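PDB 1SA3: type II restriction enzyme MspI from Moraxella sp., which recognises the double-stranded DNA sequence 5'-CCGG-3' and cleaves it after the first cytosine, leaving terminal 5'-phosphates. Local coordinates for residues E[101-106]-E[111-116]. Residues are numbered along the deposited sequence; the frame is centred on the assembly and turned at random.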
loop_
_atom_site.group_PDB
_atom_site.type_symbol
_atom_site.label_atom_id
_atom_site.label_comp_id
_atom_site.label_asym_id
_atom_site.label_seq_id
_atom_site.Cartn_x
_atom_site.Cartn_y
_atom_site.Cartn_z
ATOM N N THR E 101 -1.563 12.624 2.495
ATOM C CA THR E 101 -2.993 12.834 2.345
ATOM C C THR E 101 -3.319 13.874 1.284
ATOM O O THR E 101 -2.496 14.741 0.959
ATOM C CB THR E 101 -3.645 13.299 3.668
ATOM O OG1 THR E 101 -3.118 14.578 4.045
ATOM C CG2 THR E 101 -3.365 12.310 4.779
ATOM N N ILE E 102 -4.524 13.760 0.735
ATOM C CA ILE E 102 -5.048 14.711 -0.247
ATOM C C ILE E 102 -6.429 15.060 0.305
ATOM O O ILE E 102 -7.166 14.163 0.738
ATOM C CB ILE E 102 -5.269 14.081 -1.638
ATOM C CG1 ILE E 102 -3.941 13.603 -2.223
ATOM C CG2 ILE E 102 -5.940 15.104 -2.583
ATOM C CD1 ILE E 102 -4.111 12.861 -3.535
ATOM N N ARG E 103 -6.759 16.345 0.341
ATOM C CA ARG E 103 -8.080 16.762 0.796
ATOM C C ARG E 103 -8.801 17.435 -0.366
ATOM O O ARG E 103 -8.269 18.362 -0.983
ATOM C CB ARG E 103 -7.988 17.739 1.972
ATOM C CG ARG E 103 -9.354 18.303 2.378
ATOM C CD ARG E 103 -9.257 19.247 3.572
ATOM N NE ARG E 103 -8.838 18.553 4.785
ATOM C CZ ARG E 103 -9.597 17.710 5.481
ATOM N NH1 ARG E 103 -10.838 17.439 5.100
ATOM N NH2 ARG E 103 -9.104 17.126 6.564
ATOM N N PHE E 104 -10.000 16.953 -0.684
ATOM C CA PHE E 104 -10.785 17.539 -1.765
ATOM C C PHE E 104 -11.933 18.319 -1.161
ATOM O O PHE E 104 -12.597 17.833 -0.243
ATOM C CB PHE E 104 -11.382 16.471 -2.678
ATOM C CG PHE E 104 -10.370 15.622 -3.375
ATOM C CD1 PHE E 104 -9.978 14.400 -2.839
ATOM C CD2 PHE E 104 -9.831 16.024 -4.591
ATOM C CE1 PHE E 104 -9.064 13.585 -3.511
ATOM C CE2 PHE E 104 -8.923 15.219 -5.261
ATOM C CZ PHE E 104 -8.542 13.997 -4.719
ATOM N N THR E 105 -12.168 19.521 -1.670
ATOM C CA THR E 105 -13.262 20.350 -1.184
ATOM C C THR E 105 -14.303 20.413 -2.291
ATOM O O THR E 105 -13.973 20.645 -3.456
ATOM C CB THR E 105 -12.777 21.771 -0.838
ATOM O OG1 THR E 105 -11.819 21.691 0.221
ATOM C CG2 THR E 105 -13.942 22.648 -0.383
ATOM N N PHE E 106 -15.561 20.198 -1.922
ATOM C CA PHE E 106 -16.648 20.189 -2.891
ATOM C C PHE E 106 -17.456 21.493 -2.912
ATOM O O PHE E 106 -17.168 22.422 -2.166
ATOM C CB PHE E 106 -17.545 18.979 -2.621
ATOM C CG PHE E 106 -16.784 17.686 -2.512
ATOM C CD1 PHE E 106 -16.721 16.994 -1.301
ATOM C CD2 PHE E 106 -16.104 17.172 -3.610
ATOM C CE1 PHE E 106 -15.989 15.810 -1.185
ATOM C CE2 PHE E 106 -15.368 15.990 -3.502
ATOM C CZ PHE E 106 -15.310 15.309 -2.290
ATOM N N SER E 111 -15.977 18.338 2.434
ATOM C CA SER E 111 -14.700 17.872 1.908
ATOM C C SER E 111 -14.458 16.415 2.264
ATOM O O SER E 111 -15.169 15.835 3.089
ATOM C CB SER E 111 -13.561 18.737 2.452
ATOM O OG SER E 111 -13.466 18.621 3.861
ATOM N N ARG E 112 -13.453 15.826 1.625
ATOM C CA ARG E 112 -13.091 14.434 1.862
ATOM C C ARG E 112 -11.585 14.351 2.033
ATOM O O ARG E 112 -10.831 14.859 1.201
ATOM C CB ARG E 112 -13.534 13.565 0.676
ATOM C CG ARG E 112 -12.868 12.176 0.574
ATOM C CD ARG E 112 -13.123 11.305 1.781
ATOM N NE ARG E 112 -12.347 10.065 1.770
ATOM C CZ ARG E 112 -12.530 9.067 0.908
ATOM N NH1 ARG E 112 -13.462 9.143 -0.029
ATOM N NH2 ARG E 112 -11.775 7.981 0.991
ATOM N N LEU E 113 -11.145 13.753 3.130
ATOM C CA LEU E 113 -9.719 13.579 3.357
ATOM C C LEU E 113 -9.397 12.190 2.824
ATOM O O LEU E 113 -10.149 11.238 3.065
ATOM C CB LEU E 113 -9.388 13.651 4.843
ATOM C CG LEU E 113 -7.910 13.450 5.196
ATOM C CD1 LEU E 113 -7.088 14.623 4.663
ATOM C CD2 LEU E 113 -7.764 13.321 6.702
ATOM N N VAL E 114 -8.299 12.073 2.083
ATOM C CA VAL E 114 -7.910 10.782 1.524
ATOM C C VAL E 114 -6.496 10.377 1.932
ATOM O O VAL E 114 -5.518 10.771 1.286
ATOM C CB VAL E 114 -7.960 10.785 -0.019
ATOM C CG1 VAL E 114 -7.784 9.360 -0.548
ATOM C CG2 VAL E 114 -9.267 11.373 -0.505
ATOM N N PRO E 115 -6.365 9.600 3.023
ATOM C CA PRO E 115 -5.048 9.156 3.478
ATOM C C PRO E 115 -4.531 8.160 2.442
ATOM O O PRO E 115 -5.296 7.337 1.908
ATOM C CB PRO E 115 -5.348 8.518 4.838
ATOM C CG PRO E 115 -6.746 8.016 4.670
ATOM C CD PRO E 115 -7.410 9.181 3.976
ATOM N N LEU E 116 -3.241 8.244 2.149
ATOM C CA LEU E 116 -2.649 7.386 1.132
ATOM C C LEU E 116 -1.433 6.616 1.594
ATOM O O LEU E 116 -0.701 7.055 2.481
ATOM C CB LEU E 116 -2.201 8.236 -0.066
ATOM C CG LEU E 116 -3.047 9.384 -0.618
ATOM C CD1 LEU E 116 -2.144 10.310 -1.443
ATOM C CD2 LEU E 116 -4.187 8.850 -1.470
#
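I102 and V114, like F104 and R112, form hydrogen-bonded pairs between the antiparallel strands 101-106 and 111-116, whose N-to-C directions are 168° apart and whose axes approach to 4.6 Å. On the face shared by T101, R103, L113 and S111, the R103 chain starts out extended and bends at chi3 (-66°), which carries its guanidinium across to the second strand. There L113 CD1 lies over one face of the group, 3.7 Å from R103 NH2, while S111 OG sits at its edge and takes a weak bond from R103 NH1 (3.1 Å). The same L113 methyl also meets T101 CB. On the face of I102, F104, R112 and V114, V114 CG2 meets the edge of the F104 ring in its plane, 3.7 Å from F104 CE1; helix 57-69 covers I102 and F104 through L66. I102 CG1 also touches L116 CD1 at 3.8 Å, and the L116 side chain is about 9 Å from the bound sodium ion. Within its own strand R112 NE donates a hydrogen bond to L113 O (2.8 Å), and its NH2 forms a salt bridge with D202. The two strands make a beta hairpin within the mixed central sheet of the PDDEXK nuclease fold.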